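Peptidyl-prolyl cis-trans isomerase cyclophilin-type (Toxoplasma gondii, PDB 3BO7) probably catalyses the cis-trans isomerisation of peptide bonds before proline, which speeds protein folding, as a member of the cyclophilin family. Local coordinates at residues A[11-16]-A[147-152]; A[20-25]-A[134-139]; A[24-29]-A[92-97]. One frame throughout, in Å; residues are numbered along the deposited sequence.

Interaction 1 (A[11-16]-A[147-152]); sequences IVTTQG and RQWEKL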
loop_
_atom_site.group_PDB
_atom_site.type_symbol
_atom_site.label_atom_id
_atom_site.label_comp_id
_atom_site.label_asym_id
_atom_site.label_seq_id
_atom_site.Cartn_x
_atom_site.Cartn_y
_atom_site.Cartn_z
ATOM N N ILE A 11 -5.618 8.267 -2.713
ATOM C CA ILE A 11 -4.936 8.504 -1.443
ATOM C C ILE A 11 -4.457 9.952 -1.453
ATOM O O ILE A 11 -3.659 10.331 -2.315
ATOM C CB ILE A 11 -3.729 7.542 -1.241
ATOM C CG1 ILE A 11 -4.215 6.098 -1.077
ATOM C CG2 ILE A 11 -2.890 7.961 -0.031
ATOM C CD1 ILE A 11 -3.088 5.045 -0.962
ATOM N N VAL A 12 -4.963 10.754 -0.514
ATOM C CA VAL A 12 -4.581 12.157 -0.399
ATOM C C VAL A 12 -3.568 12.292 0.727
ATOM O O VAL A 12 -3.891 12.024 1.895
ATOM C CB VAL A 12 -5.805 13.085 -0.091
ATOM C CG1 VAL A 12 -5.405 14.564 -0.185
ATOM C CG2 VAL A 12 -6.970 12.799 -1.010
ATOM N N THR A 13 -2.342 12.693 0.395
ATOM C CA THR A 13 -1.330 12.888 1.438
ATOM C C THR A 13 -0.911 14.347 1.569
ATOM O O THR A 13 -1.266 15.194 0.744
ATOM C CB THR A 13 -0.064 11.985 1.270
ATOM O OG1 THR A 13 0.796 12.518 0.253
ATOM C CG2 THR A 13 -0.438 10.528 0.944
ATOM N N THR A 14 -0.141 14.623 2.616
ATOM C CA THR A 14 0.397 15.953 2.867
ATOM C C THR A 14 1.439 16.352 1.820
ATOM O O THR A 14 1.923 17.483 1.830
ATOM C CB THR A 14 1.026 16.033 4.282
ATOM O OG1 THR A 14 2.054 15.041 4.412
ATOM C CG2 THR A 14 -0.033 15.793 5.364
ATOM N N GLN A 15 1.789 15.424 0.926
ATOM C CA GLN A 15 2.804 15.681 -0.101
ATOM C C GLN A 15 2.395 15.125 -1.463
ATOM O O GLN A 15 3.223 14.585 -2.203
ATOM C CB GLN A 15 4.158 15.106 0.315
ATOM C CG GLN A 15 4.767 15.753 1.557
ATOM C CD GLN A 15 6.093 15.144 1.946
ATOM O OE1 GLN A 15 6.923 14.848 1.095
ATOM N NE2 GLN A 15 6.302 14.959 3.249
ATOM N N GLY A 16 1.113 15.261 -1.792
ATOM C CA GLY A 16 0.605 14.815 -3.080
ATOM C C GLY A 16 -0.462 13.750 -2.960
ATOM O O GLY A 16 -0.671 13.177 -1.883
ATOM N N ARG A 147 7.526 9.959 -7.980
ATOM C CA ARG A 147 8.889 10.343 -8.355
ATOM C C ARG A 147 9.525 11.377 -7.410
ATOM O O ARG A 147 10.740 11.385 -7.229
ATOM C CB ARG A 147 8.937 10.818 -9.808
ATOM C CG ARG A 147 8.796 9.692 -10.811
ATOM C CD ARG A 147 8.883 10.180 -12.246
ATOM N NE ARG A 147 8.580 9.095 -13.178
ATOM C CZ ARG A 147 7.406 8.918 -13.782
ATOM N NH1 ARG A 147 6.398 9.769 -13.586
ATOM N NH2 ARG A 147 7.240 7.889 -14.598
ATOM N N GLN A 148 8.702 12.226 -6.800
ATOM C CA GLN A 148 9.175 13.170 -5.786
ATOM C C GLN A 148 9.419 12.476 -4.448
ATOM O O GLN A 148 10.360 12.822 -3.726
ATOM C CB GLN A 148 8.198 14.343 -5.605
ATOM C CG GLN A 148 8.234 15.385 -6.726
ATOM C CD GLN A 148 9.657 15.806 -7.110
ATOM O OE1 GLN A 148 10.408 16.338 -6.289
ATOM N NE2 GLN A 148 10.025 15.558 -8.362
ATOM N N TRP A 149 8.568 11.506 -4.114
ATOM C CA TRP A 149 8.762 10.708 -2.912
ATOM C C TRP A 149 10.067 9.935 -2.957
ATOM O O TRP A 149 10.707 9.750 -1.929
ATOM C CB TRP A 149 7.611 9.732 -2.700
ATOM C CG TRP A 149 6.316 10.372 -2.333
ATOM C CD1 TRP A 149 6.073 11.705 -2.127
ATOM C CD2 TRP A 149 5.083 9.696 -2.086
ATOM N NE1 TRP A 149 4.757 11.897 -1.789
ATOM C CE2 TRP A 149 4.127 10.680 -1.754
ATOM C CE3 TRP A 149 4.691 8.353 -2.119
ATOM C CZ2 TRP A 149 2.803 10.362 -1.456
ATOM C CZ3 TRP A 149 3.374 8.039 -1.822
ATOM C CH2 TRP A 149 2.447 9.038 -1.494
ATOM N N GLU A 150 10.446 9.493 -4.155
ATOM C CA GLU A 150 11.662 8.721 -4.364
ATOM C C GLU A 150 12.921 9.520 -3.991
ATOM O O GLU A 150 13.959 8.936 -3.676
ATOM C CB GLU A 150 11.730 8.240 -5.819
ATOM C CG GLU A 150 12.878 7.290 -6.116
ATOM C CD GLU A 150 12.820 6.676 -7.507
ATOM O OE1 GLU A 150 13.464 5.625 -7.709
ATOM O OE2 GLU A 150 12.139 7.230 -8.401
ATOM N N LYS A 151 12.799 10.849 -4.016
ATOM C CA LYS A 151 13.905 11.782 -3.779
ATOM C C LYS A 151 13.992 12.229 -2.325
ATOM O O LYS A 151 14.945 12.913 -1.939
ATOM C CB LYS A 151 13.767 13.013 -4.684
ATOM C CG LYS A 151 14.270 12.790 -6.092
ATOM C CD LYS A 151 13.693 13.820 -7.058
ATOM C CE LYS A 151 14.051 13.476 -8.503
ATOM N NZ LYS A 151 12.957 13.851 -9.453
ATOM N N LEU A 152 12.998 11.842 -1.527
ATOM C CA LEU A 152 12.956 12.201 -0.112
ATOM C C LEU A 152 14.190 11.724 0.637
ATOM O O LEU A 152 14.636 10.583 0.470
ATOM C CB LEU A 152 11.702 11.644 0.568
ATOM C CG LEU A 152 10.377 12.387 0.382
ATOM C CD1 LEU A 152 9.239 11.470 0.762
ATOM C CD2 LEU A 152 10.334 13.663 1.206
#
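W149 holds CG anti to its carbonyl carbon and beside its backbone N (chi1 -69°), which sends the indole out from its helix toward the T13-G16 hairpin turn. T13 meets it from the opposite direction. Its OG1 stands between the backbone N and the carbonyl carbon (chi1 78°), a torsion that points the hydroxyl back to the backbone of the turn, while CG2 packs near CZ2 and CH2 of the indole.

The indole enters edge first. NE1 of W149 donates to O of Q15 at 3.1 Å with an N-H...O angle of 153°. The donor stands well above the plane of that carbonyl, so the bond does not follow a lone pair. Further along the same rim, CZ2 of W149 comes within 3.4 Å of OG1 of T13. This hydroxyl is itself well occupied: it gives its proton to O of G16 at 2.7 Å and accepts from N of Q15 at 3.1 Å, forming an ST turn. O of G16 takes a second bond, from N of T13, and the hairpin loop is thus tied across its mouth as well as to the tryptophan. OE1 of Q15 lies 3.6 Å from CD2 of L152, the two side chains crossing at a slant, whereas NE2 of Q15 turns to O of K162.

The contact is structural packing, joining the link between strands 7-13 and 16-22 to helix 143-149 and the turn W149-L152. The indole also touches L18 of strand 16-22 and meets the ring of F48 on strand 48-52. P164, in the loop before strand 166-171, touches Q15, W149 and L152 together.

Interaction 2 (A[20-25]-A[134-139]); sequences IELHAD and TIFGRV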
loop_
_atom_site.group_PDB
_atom_site.type_symbol
_atom_site.label_atom_id
_atom_site.label_comp_id
_atom_site.label_asym_id
_atom_site.label_seq_id
_atom_site.Cartn_x
_atom_site.Cartn_y
_atom_site.Cartn_z
ATOM N N ILE A 20 -5.529 5.341 -7.754
ATOM C CA ILE A 20 -5.226 3.918 -7.685
ATOM C C ILE A 20 -6.363 3.044 -8.214
ATOM O O ILE A 20 -7.530 3.263 -7.907
ATOM C CB ILE A 20 -4.804 3.514 -6.228
ATOM C CG1 ILE A 20 -3.367 3.981 -5.955
ATOM C CG2 ILE A 20 -4.956 2.007 -5.992
ATOM C CD1 ILE A 20 -3.006 4.040 -4.513
ATOM N N GLU A 21 -5.985 2.070 -9.035
ATOM C CA GLU A 21 -6.868 0.998 -9.449
ATOM C C GLU A 21 -6.564 -0.253 -8.635
ATOM O O GLU A 21 -5.408 -0.669 -8.527
ATOM C CB GLU A 21 -6.658 0.710 -10.925
ATOM C CG GLU A 21 -7.415 -0.492 -11.446
ATOM C CD GLU A 21 -7.249 -0.653 -12.932
ATOM O OE1 GLU A 21 -6.120 -0.938 -13.390
ATOM O OE2 GLU A 21 -8.251 -0.484 -13.653
ATOM N N LEU A 22 -7.609 -0.858 -8.075
ATOM C CA LEU A 22 -7.469 -2.109 -7.350
ATOM C C LEU A 22 -7.887 -3.307 -8.202
ATOM O O LEU A 22 -8.976 -3.318 -8.764
ATOM C CB LEU A 22 -8.296 -2.061 -6.064
ATOM C CG LEU A 22 -7.909 -1.072 -4.966
ATOM C CD1 LEU A 22 -8.828 -1.305 -3.798
ATOM C CD2 LEU A 22 -6.467 -1.222 -4.524
ATOM N N HIS A 23 -7.026 -4.319 -8.279
ATOM C CA HIS A 23 -7.320 -5.542 -9.031
ATOM C C HIS A 23 -8.172 -6.543 -8.241
ATOM O O HIS A 23 -7.739 -7.662 -7.960
ATOM C CB HIS A 23 -6.031 -6.215 -9.500
ATOM C CG HIS A 23 -5.113 -5.305 -10.247
ATOM N ND1 HIS A 23 -5.492 -4.642 -11.395
ATOM C CD2 HIS A 23 -3.824 -4.960 -10.019
ATOM C CE1 HIS A 23 -4.478 -3.921 -11.837
ATOM N NE2 HIS A 23 -3.454 -4.097 -11.022
ATOM N N ALA A 24 -9.388 -6.122 -7.905
ATOM C CA ALA A 24 -10.384 -6.946 -7.218
ATOM C C ALA A 24 -10.736 -8.221 -7.975
ATOM O O ALA A 24 -11.297 -9.163 -7.393
ATOM C CB ALA A 24 -11.631 -6.132 -6.975
ATOM N N ASP A 25 -10.413 -8.241 -9.269
ATOM C CA ASP A 25 -10.635 -9.408 -10.114
ATOM C C ASP A 25 -9.592 -10.519 -9.912
ATOM O O ASP A 25 -9.904 -11.705 -10.077
ATOM C CB ASP A 25 -10.730 -9.007 -11.598
ATOM C CG ASP A 25 -9.518 -8.208 -12.092
ATOM O OD1 ASP A 25 -8.838 -7.530 -11.293
ATOM O OD2 ASP A 25 -9.257 -8.248 -13.311
ATOM N N THR A 134 1.387 -10.187 -2.419
ATOM C CA THR A 134 0.138 -9.964 -3.127
ATOM C C THR A 134 0.148 -8.581 -3.762
ATOM O O THR A 134 0.130 -7.570 -3.053
ATOM C CB THR A 134 -1.094 -10.051 -2.192
ATOM O OG1 THR A 134 -1.189 -11.363 -1.619
ATOM C CG2 THR A 134 -2.377 -9.750 -2.967
ATOM N N ILE A 135 0.214 -8.555 -5.092
ATOM C CA ILE A 135 0.004 -7.348 -5.867
ATOM C C ILE A 135 -1.496 -7.204 -5.967
ATOM O O ILE A 135 -2.183 -8.133 -6.413
ATOM C CB ILE A 135 0.600 -7.469 -7.295
ATOM C CG1 ILE A 135 2.128 -7.408 -7.230
ATOM C CG2 ILE A 135 0.035 -6.373 -8.223
ATOM C CD1 ILE A 135 2.824 -8.037 -8.409
ATOM N N PHE A 136 -2.015 -6.054 -5.548
ATOM C CA PHE A 136 -3.459 -5.870 -5.551
ATOM C C PHE A 136 -3.898 -4.568 -6.210
ATOM O O PHE A 136 -5.087 -4.257 -6.248
ATOM C CB PHE A 136 -4.057 -6.061 -4.138
ATOM C CG PHE A 136 -3.662 -4.998 -3.135
ATOM C CD1 PHE A 136 -4.592 -4.047 -2.711
ATOM C CD2 PHE A 136 -2.383 -4.965 -2.588
ATOM C CE1 PHE A 136 -4.243 -3.075 -1.785
ATOM C CE2 PHE A 136 -2.032 -3.990 -1.665
ATOM C CZ PHE A 136 -2.963 -3.048 -1.258
ATOM N N GLY A 137 -2.945 -3.826 -6.752
ATOM C CA GLY A 137 -3.283 -2.629 -7.498
ATOM C C GLY A 137 -2.156 -1.975 -8.265
ATOM O O GLY A 137 -1.040 -2.497 -8.346
ATOM N N ARG A 138 -2.475 -0.822 -8.841
ATOM C CA ARG A 138 -1.494 0.020 -9.512
ATOM C C ARG A 138 -1.905 1.486 -9.450
ATOM O O ARG A 138 -3.093 1.811 -9.435
ATOM C CB ARG A 138 -1.290 -0.419 -10.962
ATOM C CG ARG A 138 -2.577 -0.448 -11.777
ATOM C CD ARG A 138 -2.292 -0.551 -13.259
ATOM N NE ARG A 138 -3.528 -0.487 -14.035
ATOM C CZ ARG A 138 -3.625 0.035 -15.254
ATOM N NH1 ARG A 138 -2.560 0.557 -15.852
ATOM N NH2 ARG A 138 -4.793 0.044 -15.878
ATOM N N VAL A 139 -0.909 2.361 -9.408
ATOM C CA VAL A 139 -1.120 3.805 -9.489
ATOM C C VAL A 139 -1.392 4.173 -10.951
ATOM O O VAL A 139 -0.541 3.984 -11.808
ATOM C CB VAL A 139 0.109 4.585 -8.929
ATOM C CG1 VAL A 139 -0.111 6.092 -8.982
ATOM C CG2 VAL A 139 0.412 4.158 -7.509
HETATM O O HOH W 1 -0.367 -3.716 -10.706
#
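The guanidinium of R138 takes E21 at its edge; the H23 ring, its plane turned 12° from the guanidinium, approaches obliquely without stacking, the side chains crossing at about a right angle, and comes nearest with NE2 of H23, 3.8 Å from CG of R138. OE1 of E21 sits in the guanidinium plane and receives both NE, at 2.7 Å, and NH2, at 3.0 Å, of R138 in a side-on salt bridge. Both nitrogens arrive from one face of the carboxylate, whose plane is turned 38° from the guanidinium. R138 has CG between its backbone N and carbonyl carbon (chi1 56°) and is extended from there to NE, which lays it alongside E21. OE2 of E21 bonds to the hydroxyl of Y8.

The imidazole of H23 has a water in its plane, 3.1 Å from NE2; the same water donates to O of G137. CD2 of H23 lies 3.5 Å from CA of G137, and ND1 of H23 is hydrogen-bonded to NZ of K6. At the F136 ring, O of T134 lies at the edge, and CD2 of L22 comes obliquely to 3.8 Å from CD1 of F136.

The strands that carry these side chains run antiparallel, with E21 and R138 on one face and L22 on the other. E21 and R138 form a hydrogen-bonded pair, and N of H23, centre of an inverse gamma turn, bonds O of F136 at 2.8 Å.

Strand 135-141 joins strand 16-22 on one side and strand 104-107 on the other, where F136 and G137 face L105 in a classic beta bulge. L22 and F136 pack on helix 28-39.

Interaction 3 (A[24-29]-A[92-97]); sequences ADMAPR and EFDNRL. With SO4 (sulfate ion), chain I; EDO (1,2-ethanediol), chain N.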
loop_
_atom_site.group_PDB
_atom_site.type_symbol
_atom_site.label_atom_id
_atom_site.label_comp_id
_atom_site.label_asym_id
_atom_site.label_seq_id
_atom_site.Cartn_x
_atom_site.Cartn_y
_atom_site.Cartn_z
ATOM N N ALA A 24 -9.388 -6.122 -7.905
ATOM C CA ALA A 24 -10.384 -6.946 -7.218
ATOM C C ALA A 24 -10.736 -8.221 -7.975
ATOM O O ALA A 24 -11.297 -9.163 -7.393
ATOM C CB ALA A 24 -11.631 -6.132 -6.975
ATOM N N ASP A 25 -10.413 -8.241 -9.269
ATOM C CA ASP A 25 -10.635 -9.408 -10.114
ATOM C C ASP A 25 -9.592 -10.519 -9.912
ATOM O O ASP A 25 -9.904 -11.705 -10.077
ATOM C CB ASP A 25 -10.730 -9.007 -11.598
ATOM C CG ASP A 25 -9.518 -8.208 -12.092
ATOM O OD1 ASP A 25 -8.838 -7.530 -11.293
ATOM O OD2 ASP A 25 -9.257 -8.248 -13.311
ATOM N N MET A 26 -8.367 -10.132 -9.552
ATOM C CA MET A 26 -7.238 -11.062 -9.435
ATOM C C MET A 26 -6.733 -11.195 -7.995
ATOM O O MET A 26 -6.094 -12.189 -7.647
ATOM C CB MET A 26 -6.090 -10.634 -10.356
ATOM C CG MET A 26 -6.370 -10.829 -11.839
ATOM S SD MET A 26 -5.076 -10.178 -12.920
ATOM C CE MET A 26 -5.466 -8.434 -12.984
ATOM N N ALA A 27 -7.012 -10.190 -7.169
ATOM C CA ALA A 27 -6.657 -10.224 -5.750
ATOM C C ALA A 27 -7.809 -9.718 -4.864
ATOM O O ALA A 27 -7.635 -8.753 -4.119
ATOM C CB ALA A 27 -5.353 -9.436 -5.490
ATOM N N PRO A 28 -8.982 -10.387 -4.938
ATOM C CA PRO A 28 -10.205 -9.971 -4.238
ATOM C C PRO A 28 -10.070 -9.777 -2.729
ATOM O O PRO A 28 -10.588 -8.797 -2.197
ATOM C CB PRO A 28 -11.197 -11.110 -4.539
ATOM C CG PRO A 28 -10.361 -12.243 -5.074
ATOM C CD PRO A 28 -9.213 -11.610 -5.737
ATOM N N ARG A 29 -9.384 -10.689 -2.044
ATOM C CA ARG A 29 -9.293 -10.626 -0.574
ATOM C C ARG A 29 -8.488 -9.423 -0.095
ATOM O O ARG A 29 -8.867 -8.756 0.876
ATOM C CB ARG A 29 -8.709 -11.922 -0.015
ATOM C CG ARG A 29 -9.567 -13.144 -0.286
ATOM C CD ARG A 29 -10.228 -13.644 0.986
ATOM N NE ARG A 29 -11.532 -13.050 1.241
ATOM C CZ ARG A 29 -12.129 -13.033 2.433
ATOM N NH1 ARG A 29 -11.529 -13.558 3.497
ATOM N NH2 ARG A 29 -13.326 -12.464 2.559
ATOM N N GLU A 92 -2.321 -13.891 -2.559
ATOM C CA GLU A 92 -3.010 -14.051 -3.830
ATOM C C GLU A 92 -2.074 -13.623 -4.938
ATOM O O GLU A 92 -1.709 -12.450 -5.041
ATOM C CB GLU A 92 -4.279 -13.215 -3.879
ATOM C CG GLU A 92 -5.309 -13.548 -2.809
ATOM C CD GLU A 92 -6.353 -12.465 -2.681
ATOM O OE1 GLU A 92 -6.003 -11.356 -2.195
ATOM O OE2 GLU A 92 -7.516 -12.728 -3.055
ATOM N N PHE A 93 -1.681 -14.596 -5.754
ATOM C CA PHE A 93 -0.745 -14.378 -6.825
ATOM C C PHE A 93 -1.464 -14.636 -8.131
ATOM O O PHE A 93 -2.491 -15.320 -8.151
ATOM C CB PHE A 93 0.474 -15.296 -6.668
ATOM C CG PHE A 93 1.133 -15.213 -5.310
ATOM C CD1 PHE A 93 1.465 -13.975 -4.749
ATOM C CD2 PHE A 93 1.434 -16.376 -4.596
ATOM C CE1 PHE A 93 2.063 -13.895 -3.490
ATOM C CE2 PHE A 93 2.046 -16.307 -3.335
ATOM C CZ PHE A 93 2.364 -15.060 -2.787
ATOM N N ASP A 94 -0.933 -14.064 -9.210
ATOM C CA ASP A 94 -1.492 -14.210 -10.540
ATOM C C ASP A 94 -0.363 -13.860 -11.493
ATOM O O ASP A 94 0.344 -12.882 -11.276
ATOM C CB ASP A 94 -2.687 -13.260 -10.715
ATOM C CG ASP A 94 -3.523 -13.567 -11.959
ATOM O OD1 ASP A 94 -2.994 -13.515 -13.093
ATOM O OD2 ASP A 94 -4.735 -13.819 -11.801
ATOM N N ASN A 95 -0.184 -14.660 -12.540
ATOM C CA ASN A 95 0.959 -14.499 -13.452
ATOM C C ASN A 95 0.933 -13.209 -14.252
ATOM O O ASN A 95 1.965 -12.756 -14.734
ATOM C CB ASN A 95 1.059 -15.679 -14.428
ATOM C CG ASN A 95 1.306 -17.001 -13.734
ATOM O OD1 ASN A 95 0.712 -18.016 -14.100
ATOM N ND2 ASN A 95 2.186 -17.005 -12.732
ATOM N N ARG A 96 -0.256 -12.640 -14.402
ATOM C CA ARG A 96 -0.431 -11.386 -15.117
ATOM C C ARG A 96 -0.077 -10.193 -14.237
ATOM O O ARG A 96 0.008 -9.058 -14.723
ATOM C CB ARG A 96 -1.866 -11.278 -15.631
ATOM C CG ARG A 96 -2.247 -12.381 -16.635
ATOM C CD ARG A 96 -3.755 -12.478 -16.807
ATOM N NE ARG A 96 -4.395 -13.070 -15.634
ATOM C CZ ARG A 96 -5.712 -13.196 -15.468
ATOM N NH1 ARG A 96 -6.557 -12.766 -16.405
ATOM N NH2 ARG A 96 -6.187 -13.747 -14.360
ATOM N N LEU A 97 0.134 -10.458 -12.947
ATOM C CA LEU A 97 0.513 -9.435 -11.980
ATOM C C LEU A 97 1.935 -9.641 -11.460
ATOM O O LEU A 97 2.197 -10.533 -10.643
ATOM C CB LEU A 97 -0.488 -9.376 -10.822
ATOM C CG LEU A 97 -1.894 -8.873 -11.153
ATOM C CD1 LEU A 97 -2.774 -8.919 -9.916
ATOM C CD2 LEU A 97 -1.848 -7.473 -11.753
HETATM S S SO4 I . -8.366 -15.670 3.530
HETATM O O1 SO4 I . -7.992 -14.834 2.403
HETATM O O2 SO4 I . -9.298 -14.950 4.392
HETATM O O3 SO4 I . -9.009 -16.906 3.072
HETATM O O4 SO4 I . -7.152 -16.025 4.263
HETATM C C1 EDO N . -15.835 -12.055 5.190
HETATM O O1 EDO N . -14.699 -12.775 5.685
HETATM C C2 EDO N . -16.759 -11.734 6.360
HETATM O O2 EDO N . -17.594 -10.608 6.054
HETATM O O HOH W 2 -5.067 -15.102 -7.148
HETATM O O HOH W 3 -6.132 -14.408 -9.764
#
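The start of helix 28-39 is the site of this contact: A27 occupies the N-cap position, and the carboxylate of E92 reaches in from the loop to take up backbone N-H groups of the first turn. OE2 of E92 accepts from N of R29 at 2.9 Å, the angle at the hydrogen 160°, through its syn lone pair. OE1 accepts from N of A30. Two N-H groups of the helix start are therefore satisfied by one acid, whose negative charge would probably also be favoured by the helix dipole. CD of P28 packs 3.4 Å from OE2 of E92.

The rest of R29 leads away from E92. NH1 bonds to O2 of a sulfate at 2.8 Å, NH2 weakly to a 1,2-ethanediol, and the guanidinium also makes a cation-pi contact with F83. Both small molecules probably come from the crystallisation liquor.

At the other end M26 wedges into the D94-L97 turn. Its extended chi2 (175°) carries SD over one face of the R96 guanidinium, 3.8 Å above the plane and toward its rim, and the bend at chi3 (-81°) turns CE of M26 to L97, whose CD2 is 3.9 Å from it. CG of M26 lies 3.4 Å from OD2 of D94, and CB of M26 is 3.8 Å from CD1 of L97. R96 is held in place by a side-on salt bridge to D94, NE to OD1 at 2.9 Å and NH2 to OD2. OD1 of D94 also accepts from N of R96, an Asx turn.

The pair lies at the surface, bringing the long loop before strand 104-107 against the link from strand 16-22 to helix 28-39. Strand 135-141 adjoins both segments: its F136 touches A27 and its I135 touches L97.

How the interactions relate
Interactions 2 and 3 form one continuous patch, their centres about 8 Å apart and both using A24 and D25. OG1 of T134 lies 2.9 Å from N of E92, a probable hydrogen bond, and CD2 of H23 packs 3.6 Å from CD2 of L97. Interactions 1 and 3 lie on opposite sides of the chain's centre, about 26 Å apart between centres. Interaction 1 is about 19 Å from interaction 2 between centres but touches it, CD1 of I11 being 3.7 Å from CD1 of I20. By analogy with other cyclophilins the proline pocket probably lies on strands 48-52, 56-59, 104-107 and 119-122 and the loops beside them; strand 135-141 neighbours 104-107.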